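Local atomic coordinates of cycloalternan-forming enzyme (PDB entry 5F7U), a protein that belongs to glycosyl hydrolase family 31, combining a TIM barrel with further beta-rich domains and a family 6 carbohydrate-binding module, and binds glycans at several sites. Residues Trp599-Ser605 with Trp630-Thr636; Phe607-Gln611 with Ile751-Gly755; Leu614-Leu618 with Asp737-Met741. The protein carries 1 engineered substitution. All blocks are in the same frame, centred on the assembly; numbering follows the deposited sequence.

Contact 1: Trp599-Ser605 with Trp630-Thr636; sequences WSGDQTS and WDMAGFT. With GLC (alpha-D-glucopyranose), chain F; GLC (alpha-D-glucopyranose), chain B.
D602 slants across the rim of F635 and reaches two glucose units. With CG anti to the carbonyl carbon (chi1 -63°), its CB rests 3.6 Å from F635 CE1 and its CG 3.5 Å from F635 CZ, and the carboxylate is turned only 13° from the ring plane. At the tip the oxygens part: OD1 takes a 2.5 Å hydrogen bond from O2 of the chain F glucose, while OD2 lies 3.1 Å from O4 of the chain B glucose. The same O2 is 3.4 Å from CZ2 of W599, at the edge of the indole. Water 1 accepts the indole N-H of W599 and sits between D602 OD1 and D631 OD2; the other oxygen of D631 is held by Q659. Farther from the sugars, two backbone bonds and one side-chain bond tie the loops. F635 N donates to Q603 O at 3.2 Å in a bent bond (146° at the hydrogen), and the same oxygen lies at the edge of the F635 ring; S605 N donates to T636 O at 2.9 Å. S605 OG, also hydrogen-bonded to R673, gives a 2.6 Å bond to a lone pair of A633 O, within the type II turn D631-G634. Loops leaving strands 597-599 and 628-631 thus wall a glycan pocket at the C-terminal strand ends, where TIM barrels carry their sites.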
loop_
_atom_site.group_PDB
_atom_site.type_symbol
_atom_site.label_atom_id
_atom_site.label_comp_id
_atom_site.label_asym_id
_atom_site.label_seq_id
_atom_site.Cartn_x
_atom_site.Cartn_y
_atom_site.Cartn_z
ATOM N N TRP A 599 1.921 -8.571 1.631
ATOM C CA TRP A 599 3.080 -8.117 2.439
ATOM C C TRP A 599 4.281 -7.814 1.565
ATOM O O TRP A 599 4.377 -8.326 0.455
ATOM C CB TRP A 599 3.414 -9.084 3.589
ATOM C CG TRP A 599 4.456 -10.125 3.291
ATOM C CD1 TRP A 599 5.765 -10.078 3.650
ATOM C CD2 TRP A 599 4.271 -11.374 2.592
ATOM N NE1 TRP A 599 6.413 -11.224 3.236
ATOM C CE2 TRP A 599 5.530 -12.031 2.578
ATOM C CE3 TRP A 599 3.168 -12.010 2.002
ATOM C CZ2 TRP A 599 5.730 -13.288 1.971
ATOM C CZ3 TRP A 599 3.348 -13.274 1.418
ATOM C CH2 TRP A 599 4.642 -13.889 1.386
ATOM N N SER A 600 5.172 -6.951 2.062
ATOM C CA SER A 600 6.270 -6.389 1.265
ATOM C C SER A 600 7.451 -7.336 1.008
ATOM O O SER A 600 8.464 -6.936 0.432
ATOM C CB SER A 600 6.726 -5.075 1.903
ATOM O OG SER A 600 7.388 -5.344 3.132
ATOM N N GLY A 601 7.322 -8.603 1.398
ATOM C CA GLY A 601 8.327 -9.595 1.027
ATOM C C GLY A 601 9.561 -9.633 1.907
ATOM O O GLY A 601 9.498 -9.335 3.098
ATOM N N ASP A 602 10.694 -10.006 1.309
ATOM C CA ASP A 602 11.837 -10.513 2.078
ATOM C C ASP A 602 12.845 -9.403 2.246
ATOM O O ASP A 602 13.514 -9.028 1.274
ATOM C CB ASP A 602 12.502 -11.678 1.332
ATOM C CG ASP A 602 11.576 -12.889 1.155
ATOM O OD1 ASP A 602 10.602 -13.045 1.908
ATOM O OD2 ASP A 602 11.826 -13.699 0.234
ATOM N N GLN A 603 12.944 -8.889 3.469
ATOM C CA GLN A 603 13.805 -7.741 3.776
ATOM C C GLN A 603 14.659 -7.984 5.019
ATOM O O GLN A 603 14.358 -8.835 5.860
ATOM C CB GLN A 603 12.976 -6.452 3.918
ATOM C CG GLN A 603 12.102 -6.169 2.695
ATOM C CD GLN A 603 11.343 -4.871 2.820
ATOM O OE1 GLN A 603 10.168 -4.879 3.183
ATOM N NE2 GLN A 603 12.028 -3.745 2.599
ATOM N N THR A 604 15.733 -7.228 5.149
ATOM C CA THR A 604 16.632 -7.399 6.301
ATOM C C THR A 604 16.248 -6.510 7.481
ATOM O O THR A 604 15.529 -5.515 7.336
ATOM C CB THR A 604 18.098 -7.123 5.946
ATOM O OG1 THR A 604 18.189 -5.833 5.342
ATOM C CG2 THR A 604 18.651 -8.162 4.981
ATOM N N SER A 605 16.751 -6.873 8.655
ATOM C CA SER A 605 16.472 -6.123 9.891
ATOM C C SER A 605 17.380 -4.903 10.003
ATOM O O SER A 605 18.276 -4.834 10.864
ATOM C CB SER A 605 16.595 -7.042 11.110
ATOM O OG SER A 605 15.553 -8.014 11.062
ATOM N N TRP A 630 3.926 -5.674 6.325
ATOM C CA TRP A 630 5.361 -5.928 6.187
ATOM C C TRP A 630 5.795 -6.781 7.365
ATOM O O TRP A 630 5.075 -6.856 8.369
ATOM C CB TRP A 630 6.154 -4.609 6.104
ATOM C CG TRP A 630 6.137 -3.767 7.376
ATOM C CD1 TRP A 630 5.024 -3.268 8.029
ATOM C CD2 TRP A 630 7.271 -3.311 8.115
ATOM N NE1 TRP A 630 5.410 -2.551 9.147
ATOM C CE2 TRP A 630 6.779 -2.546 9.218
ATOM C CE3 TRP A 630 8.656 -3.455 7.953
ATOM C CZ2 TRP A 630 7.638 -1.948 10.174
ATOM C CZ3 TRP A 630 9.523 -2.838 8.898
ATOM C CH2 TRP A 630 8.999 -2.106 9.993
ATOM N N ASP A 631 6.948 -7.444 7.238
ATOM C CA ASP A 631 7.543 -8.152 8.370
ATOM C C ASP A 631 8.174 -7.097 9.285
ATOM O O ASP A 631 9.241 -6.590 8.966
ATOM C CB ASP A 631 8.644 -9.133 7.889
ATOM C CG ASP A 631 8.147 -10.159 6.854
ATOM O OD1 ASP A 631 6.957 -10.487 6.810
ATOM O OD2 ASP A 631 8.988 -10.662 6.077
ATOM N N MET A 632 7.506 -6.738 10.384
ATOM C CA MET A 632 7.981 -5.618 11.209
ATOM C C MET A 632 9.408 -5.885 11.694
ATOM O O MET A 632 9.716 -6.984 12.171
ATOM C CB MET A 632 7.014 -5.299 12.365
ATOM C CG MET A 632 6.678 -6.463 13.279
ATOM S SD MET A 632 6.121 -5.855 14.888
ATOM C CE MET A 632 7.725 -5.592 15.619
ATOM N N ALA A 633 10.275 -4.889 11.504
ATOM C CA ALA A 633 11.701 -4.971 11.869
ATOM C C ALA A 633 12.537 -5.937 11.036
ATOM O O ALA A 633 13.672 -6.191 11.400
ATOM C CB ALA A 633 11.890 -5.226 13.373
ATOM N N GLY A 634 11.984 -6.444 9.927
ATOM C CA GLY A 634 12.717 -7.326 8.980
ATOM C C GLY A 634 12.683 -8.773 9.434
ATOM O O GLY A 634 12.636 -9.044 10.636
ATOM N N PHE A 635 12.708 -9.715 8.488
ATOM C CA PHE A 635 12.554 -11.128 8.874
ATOM C C PHE A 635 13.877 -11.900 8.895
ATOM O O PHE A 635 13.933 -13.040 9.359
ATOM C CB PHE A 635 11.460 -11.833 8.052
ATOM C CG PHE A 635 11.931 -12.499 6.763
ATOM C CD1 PHE A 635 12.855 -11.892 5.881
ATOM C CD2 PHE A 635 11.384 -13.735 6.398
ATOM C CE1 PHE A 635 13.250 -12.552 4.705
ATOM C CE2 PHE A 635 11.758 -14.378 5.205
ATOM C CZ PHE A 635 12.697 -13.788 4.367
ATOM N N THR A 636 14.934 -11.267 8.396
ATOM C CA THR A 636 16.240 -11.931 8.289
ATOM C C THR A 636 17.383 -10.931 8.468
ATOM O O THR A 636 17.147 -9.745 8.625
ATOM C CB THR A 636 16.367 -12.707 6.951
ATOM O OG1 THR A 636 17.458 -13.641 7.053
ATOM C CG2 THR A 636 16.542 -11.783 5.754
HETATM C C1 GLC F . 9.474 -16.920 1.016
HETATM C C2 GLC F . 8.658 -15.864 1.791
HETATM C C3 GLC F . 8.982 -15.838 3.299
HETATM C C4 GLC F . 8.863 -17.250 3.895
HETATM C C5 GLC F . 9.544 -18.298 3.003
HETATM C C6 GLC F . 9.317 -19.729 3.464
HETATM O O2 GLC F . 8.751 -14.589 1.147
HETATM O O3 GLC F . 8.093 -14.960 4.012
HETATM O O4 GLC F . 9.453 -17.282 5.208
HETATM O O5 GLC F . 9.182 -18.201 1.610
HETATM O O6 GLC F . 10.169 -20.551 2.643
HETATM C C1 GLC B . 14.325 -17.619 -1.324
HETATM C C2 GLC B . 12.980 -17.547 -2.058
HETATM C C3 GLC B . 11.945 -16.738 -1.264
HETATM C C4 GLC B . 11.736 -17.338 0.133
HETATM C C5 GLC B . 13.122 -17.412 0.814
HETATM C C6 GLC B . 13.097 -18.082 2.180
HETATM O O1 GLC B . 14.975 -16.341 -1.353
HETATM O O2 GLC B . 13.178 -16.943 -3.336
HETATM O O3 GLC B . 10.726 -16.677 -2.002
HETATM O O4 GLC B . 10.864 -16.518 0.947
HETATM O O5 GLC B . 14.154 -18.061 0.037
HETATM O O6 GLC B . 13.243 -17.003 3.098
HETATM O O HOH W 1 8.916 -12.487 4.040
HETATM O O HOH W 2 8.221 -7.431 4.724
HETATM O O HOH W 3 11.333 -9.063 5.919
#

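Contact 2: Phe607-Gln611 with Ile751-Gly755; sequences FDSFQ and IVQEG
The seam between the TIM barrel and the C-terminal domain of the family 31 fold passes here, where F607, F610 and Q611 of the first turn of barrel helix 607-622 receive V752 and E754 from the loop joining strands 746-748 and 758-763. The two phenylalanines grip this loop in different ways. F610 offers a ring face: with CG anti to its backbone N (chi1 -176°), the ring turns its face to V752, whose CG1 stands 3.7 Å from the centroid and 13° off the normal, a CH-pi contact made almost over the centre. The ring of F610 also meets that of W630, the planes nearly parallel. F607 instead takes loop backbone over one face, where E754 N and the carbonyl carbon of Q753 lie toward the rim, while E754 CB packs 3.6 Å from its CD2. V752 O approaches F607 CD1 to 3.3 Å. I751 O lies in plane at the edge of the F607 ring and comes within 3.6 Å of F610 CE2; buried where both rings approach it, this oxygen has no polar partner in the model. The L644 side chain of the next barrel helix, 642-653, touches both rings. Q611 adds the polar clasp. Its chain extends past V752, CG resting 3.7 Å from V752 CG2, and its NE2 donates to V752 O over 2.8 Å. That bond is nearly straight, 173° at the hydrogen, and the acceptor lies in the plane of the Q611 amide. At the exposed end, water 4 accepts from F607 N at 2.9 Å and gives only a weak bond to E754 OE1.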
loop_
_atom_site.group_PDB
_atom_site.type_symbol
_atom_site.label_atom_id
_atom_site.label_comp_id
_atom_site.label_asym_id
_atom_site.label_seq_id
_atom_site.Cartn_x
_atom_site.Cartn_y
_atom_site.Cartn_z
ATOM N N PHE A 607 17.415 -0.283 9.377
ATOM C CA PHE A 607 16.648 0.944 9.145
ATOM C C PHE A 607 16.504 1.247 7.653
ATOM O O PHE A 607 15.457 1.718 7.219
ATOM C CB PHE A 607 17.252 2.120 9.913
ATOM C CG PHE A 607 16.759 2.224 11.323
ATOM C CD1 PHE A 607 15.530 2.818 11.590
ATOM C CD2 PHE A 607 17.505 1.712 12.394
ATOM C CE1 PHE A 607 15.057 2.924 12.894
ATOM C CE2 PHE A 607 17.035 1.818 13.712
ATOM C CZ PHE A 607 15.805 2.424 13.946
ATOM N N ASP A 608 17.540 0.963 6.861
ATOM C CA ASP A 608 17.411 1.113 5.400
ATOM C C ASP A 608 16.251 0.267 4.850
ATOM O O ASP A 608 15.463 0.727 3.999
ATOM C CB ASP A 608 18.741 0.762 4.700
ATOM C CG ASP A 608 19.779 1.881 4.777
ATOM O OD1 ASP A 608 19.471 3.026 5.181
ATOM O OD2 ASP A 608 20.948 1.618 4.427
ATOM N N SER A 609 16.124 -0.964 5.338
ATOM C CA SER A 609 15.018 -1.818 4.893
ATOM C C SER A 609 13.667 -1.278 5.362
ATOM O O SER A 609 12.707 -1.317 4.614
ATOM C CB SER A 609 15.177 -3.272 5.362
ATOM O OG SER A 609 16.381 -3.810 4.814
ATOM N N PHE A 610 13.625 -0.788 6.600
ATOM C CA PHE A 610 12.405 -0.175 7.181
ATOM C C PHE A 610 11.971 0.968 6.257
ATOM O O PHE A 610 10.788 1.050 5.884
ATOM C CB PHE A 610 12.768 0.316 8.590
ATOM C CG PHE A 610 11.629 0.899 9.417
ATOM C CD1 PHE A 610 10.286 0.853 9.034
ATOM C CD2 PHE A 610 11.961 1.454 10.670
ATOM C CE1 PHE A 610 9.293 1.393 9.858
ATOM C CE2 PHE A 610 10.976 1.991 11.508
ATOM C CZ PHE A 610 9.634 1.948 11.099
ATOM N N GLN A 611 12.924 1.819 5.857
ATOM C CA GLN A 611 12.620 2.916 4.931
ATOM C C GLN A 611 12.035 2.408 3.627
ATOM O O GLN A 611 11.052 2.977 3.131
ATOM C CB GLN A 611 13.848 3.769 4.650
ATOM C CG GLN A 611 14.322 4.552 5.880
ATOM C CD GLN A 611 15.759 5.024 5.768
ATOM O OE1 GLN A 611 16.307 5.126 4.653
ATOM N NE2 GLN A 611 16.395 5.292 6.917
ATOM N N ILE A 751 9.622 7.125 13.156
ATOM C CA ILE A 751 11.038 7.475 13.121
ATOM C C ILE A 751 11.731 6.312 12.424
ATOM O O ILE A 751 11.818 5.199 12.985
ATOM C CB ILE A 751 11.622 7.718 14.540
ATOM C CG1 ILE A 751 11.166 9.061 15.126
ATOM C CG2 ILE A 751 13.149 7.809 14.472
ATOM C CD1 ILE A 751 9.729 9.144 15.593
ATOM N N VAL A 752 12.205 6.558 11.199
ATOM C CA VAL A 752 12.785 5.475 10.381
ATOM C C VAL A 752 14.278 5.692 10.142
ATOM O O VAL A 752 14.876 5.068 9.254
ATOM C CB VAL A 752 12.048 5.296 9.031
ATOM C CG1 VAL A 752 10.575 4.964 9.277
ATOM C CG2 VAL A 752 12.179 6.558 8.185
ATOM N N GLN A 753 14.871 6.563 10.951
ATOM C CA GLN A 753 16.316 6.822 10.891
ATOM C C GLN A 753 16.974 6.406 12.185
ATOM O O GLN A 753 16.502 6.742 13.266
ATOM C CB GLN A 753 16.592 8.301 10.644
ATOM C CG GLN A 753 16.029 8.814 9.324
ATOM C CD GLN A 753 16.198 10.307 9.172
ATOM O OE1 GLN A 753 17.202 10.874 9.618
ATOM N NE2 GLN A 753 15.216 10.967 8.556
ATOM N N GLU A 754 18.052 5.643 12.045
ATOM C CA GLU A 754 18.842 5.166 13.174
ATOM C C GLU A 754 19.412 6.339 13.981
ATOM O O GLU A 754 19.958 7.292 13.413
ATOM C CB GLU A 754 19.959 4.282 12.647
ATOM C CG GLU A 754 20.677 3.435 13.698
ATOM C CD GLU A 754 21.803 2.594 13.096
ATOM O OE1 GLU A 754 21.796 2.313 11.881
ATOM O OE2 GLU A 754 22.737 2.220 13.827
ATOM N N GLY A 755 19.263 6.265 15.303
ATOM C CA GLY A 755 19.745 7.301 16.225
ATOM C C GLY A 755 18.915 8.574 16.321
ATOM O O GLY A 755 19.252 9.471 17.083
HETATM O O HOH W 4 20.040 -0.322 10.690
#

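Contact 3: Leu614-Leu618 with Asp737-Met741; sequences LKAGL and DEQYM
This is apolar packing of a barrel helix against the C-terminal domain: L614 and L618, one turn apart on helix 607-622 of the TIM barrel, press on Y740 and on the backbone that leads into strand 740-742, a member of a six-stranded antiparallel sheet. The two leucines divide the tyrosine between them. L614 CD1 comes obliquely to the ring and lies 3.7 Å from Y740 CD2. One turn on, L618 crosses the tyrosine at about a right angle, its CD2 3.7 Å from Y740 CB at the root of the side chain. With CG between its own backbone N and carbonyl carbon (chi1 52°), Y740 brings its ring up to the leucines, and its hydroxyl is fixed beyond them by a hydrogen bond with F654 O. M720 of strand 720-721 touches both L618 and Y740, closing the same apolar cluster from the sheet. The second branch of L614 serves the loop: CD2 lies 3.4 Å from D737 O and 4.0 Å from E738 CA. Toward solvent the chemistry turns polar. K615 and D737 lie side by side and point the same way, so that methylene carbon rather than ammonium meets the acid, with K615 CE 3.4 Å from D737 OD2. K615 NZ stands 4.1 Å from that oxygen, beyond a salt bridge, and is hydrogen-bonded to D258 O. Water 5 links them loosely, donating to D737 OD2 at 2.6 Å and accepting a weak bond from K615 NZ.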
loop_
_atom_site.group_PDB
_atom_site.type_symbol
_atom_site.label_atom_id
_atom_site.label_comp_id
_atom_site.label_asym_id
_atom_site.label_seq_id
_atom_site.Cartn_x
_atom_site.Cartn_y
_atom_site.Cartn_z
ATOM N N LEU A 614 8.376 1.178 4.077
ATOM C CA LEU A 614 7.397 2.258 4.114
ATOM C C LEU A 614 7.107 2.790 2.691
ATOM O O LEU A 614 5.950 3.043 2.341
ATOM C CB LEU A 614 7.810 3.355 5.109
ATOM C CG LEU A 614 6.870 4.544 5.329
ATOM C CD1 LEU A 614 5.415 4.106 5.549
ATOM C CD2 LEU A 614 7.382 5.338 6.520
ATOM N N LYS A 615 8.155 2.927 1.867
ATOM C CA LYS A 615 7.938 3.309 0.456
ATOM C C LYS A 615 7.044 2.313 -0.277
ATOM O O LYS A 615 6.127 2.704 -1.056
ATOM C CB LYS A 615 9.283 3.478 -0.261
ATOM C CG LYS A 615 10.076 4.661 0.316
ATOM C CD LYS A 615 11.471 4.717 -0.290
ATOM C CE LYS A 615 12.388 5.593 0.540
ATOM N NZ LYS A 615 13.791 5.620 -0.023
ATOM N N ALA A 616 7.267 1.031 0.004
ATOM C CA ALA A 616 6.487 -0.039 -0.612
ATOM C C ALA A 616 5.009 0.062 -0.215
ATOM O O ALA A 616 4.138 -0.072 -1.069
ATOM C CB ALA A 616 7.054 -1.400 -0.216
ATOM N N GLY A 617 4.727 0.318 1.071
ATOM C CA GLY A 617 3.329 0.466 1.525
ATOM C C GLY A 617 2.645 1.697 0.953
ATOM O O GLY A 617 1.467 1.642 0.573
ATOM N N LEU A 618 3.385 2.796 0.860
ATOM C CA LEU A 618 2.809 4.041 0.366
ATOM C C LEU A 618 2.538 4.000 -1.142
ATOM O O LEU A 618 1.512 4.493 -1.609
ATOM C CB LEU A 618 3.704 5.249 0.721
ATOM C CG LEU A 618 3.833 5.522 2.228
ATOM C CD1 LEU A 618 4.829 6.656 2.505
ATOM C CD2 LEU A 618 2.472 5.786 2.906
ATOM N N ASP A 737 8.159 10.719 2.564
ATOM C CA ASP A 737 8.105 9.258 2.631
ATOM C C ASP A 737 8.358 8.717 4.029
ATOM O O ASP A 737 8.576 7.513 4.195
ATOM C CB ASP A 737 9.072 8.647 1.597
ATOM C CG ASP A 737 10.502 9.101 1.784
ATOM O OD1 ASP A 737 10.823 9.807 2.783
ATOM O OD2 ASP A 737 11.310 8.807 0.877
ATOM N N GLU A 738 8.332 9.599 5.039
ATOM C CA GLU A 738 8.552 9.198 6.424
ATOM C C GLU A 738 7.415 9.647 7.338
ATOM O O GLU A 738 7.563 9.739 8.566
ATOM C CB GLU A 738 9.924 9.674 6.939
ATOM C CG GLU A 738 11.089 9.253 6.050
ATOM C CD GLU A 738 12.469 9.579 6.620
ATOM O OE1 GLU A 738 12.575 10.166 7.720
ATOM O OE2 GLU A 738 13.474 9.189 5.965
ATOM N N GLN A 739 6.263 9.896 6.725
ATOM C CA GLN A 739 5.014 10.130 7.454
ATOM C C GLN A 739 3.879 9.784 6.510
ATOM O O GLN A 739 4.094 9.656 5.295
ATOM C CB GLN A 739 4.888 11.584 7.916
ATOM C CG GLN A 739 4.770 12.602 6.774
ATOM C CD GLN A 739 4.719 14.023 7.304
ATOM O OE1 GLN A 739 5.717 14.553 7.767
ATOM N NE2 GLN A 739 3.548 14.641 7.227
ATOM N N TYR A 740 2.670 9.674 7.050
ATOM C CA TYR A 740 1.522 9.319 6.220
ATOM C C TYR A 740 0.230 9.557 6.951
ATOM O O TYR A 740 0.221 9.781 8.177
ATOM C CB TYR A 740 1.601 7.837 5.809
ATOM C CG TYR A 740 1.796 6.860 6.941
ATOM C CD1 TYR A 740 0.700 6.349 7.672
ATOM C CD2 TYR A 740 3.090 6.412 7.282
ATOM C CE1 TYR A 740 0.894 5.419 8.707
ATOM C CE2 TYR A 740 3.286 5.484 8.312
ATOM C CZ TYR A 740 2.187 4.996 9.012
ATOM O OH TYR A 740 2.389 4.065 10.027
ATOM N N MET A 741 -0.871 9.511 6.209
ATOM C CA MET A 741 -2.196 9.560 6.828
ATOM C C MET A 741 -2.660 8.135 7.068
ATOM O O MET A 741 -2.397 7.239 6.249
ATOM C CB MET A 741 -3.215 10.272 5.933
ATOM C CG MET A 741 -2.924 11.750 5.670
ATOM S SD MET A 741 -2.852 12.763 7.162
ATOM C CE MET A 741 -4.515 12.616 7.822
HETATM O O HOH W 5 13.846 8.364 1.424
#

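In the fold
Contact 1 is the buried one, between the ends and following loops of two neighbouring barrel strands, and works through backbone and side-chain bonds, waters and sugar hydroxyls. Contacts 2 and 3 are only partly buried: both set helix 607-622 against the C-terminal domain, 12 Å apart between centres, the first with aromatic faces and a direct amide bond, the second with leucines and a water-bridged pair of charges. Q753 and E738 are probably hydrogen-bonded, joining the two loops of that domain. The same helix follows segment 599-605, and T604 with S609, and W630 with F610, connect contact 1 to contact 2, so pocket wall and domain seam touch, the contact centres 13 Å apart.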